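PDB 3LUF: Two-component system response regulator/GGDEF domain protein from Aeromonas salmonicida, which probably makes cyclic di-GMP from two GTP through a GGDEF domain, the present fragment being its two CheY-like receiver domains, each holding a magnesium ion. Local coordinates for residues 129-133 / 134-138. Numbering follows the deposited sequence.
With MG (magnesium ion), chain F.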
ATOM      1  N   VAL B 129       8.035  -1.877  16.199  1.00 12.57           N
ATOM      2  CA  VAL B 129       8.123  -3.215  15.605  1.00 13.68           C
ATOM      3  C   VAL B 129       7.848  -4.249  16.706  1.00 13.61           C
ATOM      4  O   VAL B 129       8.497  -4.200  17.745  1.00 15.09           O
ATOM      5  CB  VAL B 129       9.544  -3.510  14.997  1.00 14.92           C
ATOM      6  CG1 VAL B 129       9.584  -4.927  14.408  1.00 15.49           C
ATOM      7  CG2 VAL B 129       9.896  -2.472  13.937  1.00 15.74           C
ATOM      8  N   VAL B 130       6.856  -5.114  16.475  1.00 13.67           N
ATOM      9  CA  VAL B 130       6.462  -6.200  17.405  1.00 13.29           C
ATOM     10  C   VAL B 130       6.723  -7.539  16.730  1.00 14.28           C
ATOM     11  O   VAL B 130       6.108  -7.898  15.710  1.00 13.51           O
ATOM     12  CB  VAL B 130       4.983  -6.128  17.801  1.00 12.85           C
ATOM     13  CG1 VAL B 130       4.694  -7.083  18.951  1.00 12.40           C
ATOM     14  CG2 VAL B 130       4.618  -4.710  18.203  1.00 11.98           C
ATOM     15  N   ASP B 131       7.629  -8.305  17.322  1.00 15.50           N
ATOM     16  CA  ASP B 131       8.130  -9.523  16.706  1.00 17.93           C
ATOM     17  C   ASP B 131       8.838 -10.285  17.798  1.00 17.91           C
ATOM     18  O   ASP B 131       9.664  -9.719  18.491  1.00 17.86           O
ATOM     19  CB  ASP B 131       9.171  -9.162  15.629  1.00 17.77           C
ATOM     20  CG  ASP B 131       9.614 -10.360  14.797  1.00 21.38           C
ATOM     21  OD1 ASP B 131       9.491 -11.519  15.258  1.00 23.86           O
ATOM     22  OD2 ASP B 131      10.085 -10.144  13.663  1.00 21.97           O
ATOM     23  N   ASP B 132       8.492 -11.552  17.953  1.00 19.93           N
ATOM     24  CA  ASP B 132       9.057 -12.353  19.059  1.00 22.71           C
ATOM     25  C   ASP B 132      10.431 -12.963  18.760  1.00 23.75           C
ATOM     26  O   ASP B 132      11.088 -13.494  19.663  1.00 24.76           O
ATOM     27  CB  ASP B 132       8.080 -13.431  19.505  1.00 22.35           C
ATOM     28  CG  ASP B 132       7.756 -14.402  18.409  1.00 25.52           C
ATOM     29  OD1 ASP B 132       7.425 -13.975  17.281  1.00 25.46           O
ATOM     30  OD2 ASP B 132       7.817 -15.613  18.678  1.00 28.71           O
ATOM     31  N   SER B 133      10.853 -12.899  17.509  0.70 24.63           N
ATOM     32  CA  SER B 133      12.218 -13.322  17.155  0.70 25.53           C
ATOM     33  C   SER B 133      13.176 -12.131  17.083  0.70 25.47           C
ATOM     34  O   SER B 133      13.001 -11.237  16.249  0.70 25.65           O
ATOM     35  CB  SER B 133      12.201 -14.048  15.818  0.70 25.27           C
ATOM     36  OG  SER B 133      11.278 -15.116  15.847  0.70 27.35           O
ATOM     37  N   ARG B 134      14.200 -12.134  17.938  1.00 25.80           N
ATOM     38  CA  ARG B 134      15.221 -11.071  17.957  1.00 26.67           C
ATOM     39  C   ARG B 134      15.855 -10.857  16.573  1.00 26.94           C
ATOM     40  O   ARG B 134      16.092  -9.726  16.173  1.00 25.58           O
ATOM     41  CB  ARG B 134      16.318 -11.378  19.000  1.00 27.64           C
ATOM     42  CG  ARG B 134      17.163 -10.171  19.437  1.00 30.33           C
ATOM     43  CD  ARG B 134      18.558 -10.582  19.956  1.00 36.87           C
ATOM     44  NE  ARG B 134      19.213 -11.478  18.997  1.00 41.38           N
ATOM     45  CZ  ARG B 134      19.952 -11.083  17.959  1.00 44.03           C
ATOM     46  NH1 ARG B 134      20.466 -11.983  17.139  1.00 44.78           N
ATOM     47  NH2 ARG B 134      20.185  -9.791  17.732  1.00 46.35           N
ATOM     48  N   THR B 135      16.100 -11.950  15.837  1.00 27.40           N
ATOM     49  CA  THR B 135      16.714 -11.881  14.498  1.00 27.83           C
ATOM     50  C   THR B 135      15.873 -11.103  13.496  1.00 26.75           C
ATOM     51  O   THR B 135      16.351 -10.149  12.879  1.00 26.83           O
ATOM     52  CB  THR B 135      17.024 -13.306  13.939  1.00 28.15           C
ATOM     53  OG1 THR B 135      18.000 -13.928  14.780  1.00 32.47           O
ATOM     54  CG2 THR B 135      17.561 -13.258  12.495  1.00 29.45           C
ATOM     55  N   SER B 136      14.624 -11.512  13.306  1.00 25.92           N
ATOM     56  CA  SER B 136      13.797 -10.760  12.380  1.00 24.98           C
ATOM     57  C   SER B 136      13.442  -9.396  12.967  1.00 24.05           C
ATOM     58  O   SER B 136      13.387  -8.416  12.222  1.00 23.79           O
ATOM     59  CB  SER B 136      12.576 -11.546  11.935  1.00 25.01           C
ATOM     60  OG  SER B 136      11.875 -12.024  13.065  1.00 25.00           O
ATOM     61  N   ARG B 137      13.222  -9.322  14.287  1.00 22.28           N
ATOM     62  CA  ARG B 137      12.895  -8.040  14.926  1.00 20.47           C
ATOM     63  C   ARG B 137      14.001  -7.007  14.684  1.00 21.00           C
ATOM     64  O   ARG B 137      13.721  -5.868  14.289  1.00 18.81           O
ATOM     65  CB  ARG B 137      12.612  -8.185  16.439  1.00 20.33           C
ATOM     66  CG  ARG B 137      12.244  -6.870  17.148  1.00 18.74           C
ATOM     67  CD  ARG B 137      11.773  -7.125  18.577  1.00 21.35           C
ATOM     68  NE  ARG B 137      12.882  -7.488  19.460  1.00 24.07           N
ATOM     69  CZ  ARG B 137      13.159  -8.718  19.910  1.00 25.11           C
ATOM     70  NH1 ARG B 137      12.414  -9.780  19.610  1.00 21.83           N
ATOM     71  NH2 ARG B 137      14.233  -8.877  20.687  1.00 23.80           N
ATOM     72  N   HIS B 138      15.255  -7.409  14.912  1.00 20.58           N
ATOM     73  CA  HIS B 138      16.391  -6.493  14.700  1.00 21.17           C
ATOM     74  C   HIS B 138      16.638  -6.146  13.231  1.00 20.70           C
ATOM     75  O   HIS B 138      17.066  -5.035  12.923  1.00 18.93           O
ATOM     76  CB  HIS B 138      17.661  -7.026  15.388  1.00 22.19           C
ATOM     77  CG  HIS B 138      17.635  -6.870  16.878  1.00 24.49           C
ATOM     78  ND1 HIS B 138      18.735  -7.100  17.678  1.00 27.52           N
ATOM     79  CD2 HIS B 138      16.631  -6.504  17.715  1.00 26.06           C
ATOM     80  CE1 HIS B 138      18.411  -6.875  18.939  1.00 27.02           C
ATOM     81  NE2 HIS B 138      17.141  -6.509  18.988  1.00 25.71           N
TER
HETATM   82 MG    MG F 300       6.894 -14.682  15.527  1.00 22.21          MG
HETATM   83  O   HOH W   1       8.785 -14.059  14.817  1.00 20.90           O
HETATM   84  O   HOH W   2       7.682 -16.627  15.868  1.00 25.42           O
HETATM   85  O   HOH W   3       6.428 -15.164  13.522  1.00 25.60           O
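Asp131 and Ser136 meet through their polar ends, while Arg137 turns to the other side of Asp131 and reaches its backbone carbonyl. Ser136 OG lies between its own backbone N and carbonyl carbon (chi1 52°). From there it donates to Asp131 OD2 at 2.7 Å, on the syn side and somewhat out of the carboxylate plane. The other oxygen, Asp131 OD1, accepts from Ser133 N at 3.0 Å, closing an Asx turn; this donor comes from above the carboxylate plane. Water 1 also donates to OD1 and binds the magnesium ion, so Asp131 is a second-shell residue here. Three bonds thus fix the carboxylate's rotation.

Arg137 runs alongside Asp131, CB to CB at 3.7 Å. Its chain then bends at chi3 (73°), bringing NH1 to Asp131 O at 3.0 Å. The carbonyl oxygen sits at the guanidinium edge, near its plane. NE forms a salt bridge with Glu153. Arg137 N bonds to Ser133 O at 2.8 Å in the first helical turn.

Asp132 points away from the helix and binds magnesium through OD1 at 2.0 Å. Asp176 and the Tyr178 carbonyl complete the site with three waters. Asp131 and Asp132 are the acidic pair that follows the first strand of a receiver domain, here strand 126-130. The turn leads into helix 134-145, within the beta-alpha-beta unit completed by strand 150-154; strand 172-176 flanks strand 126-130 on its other side.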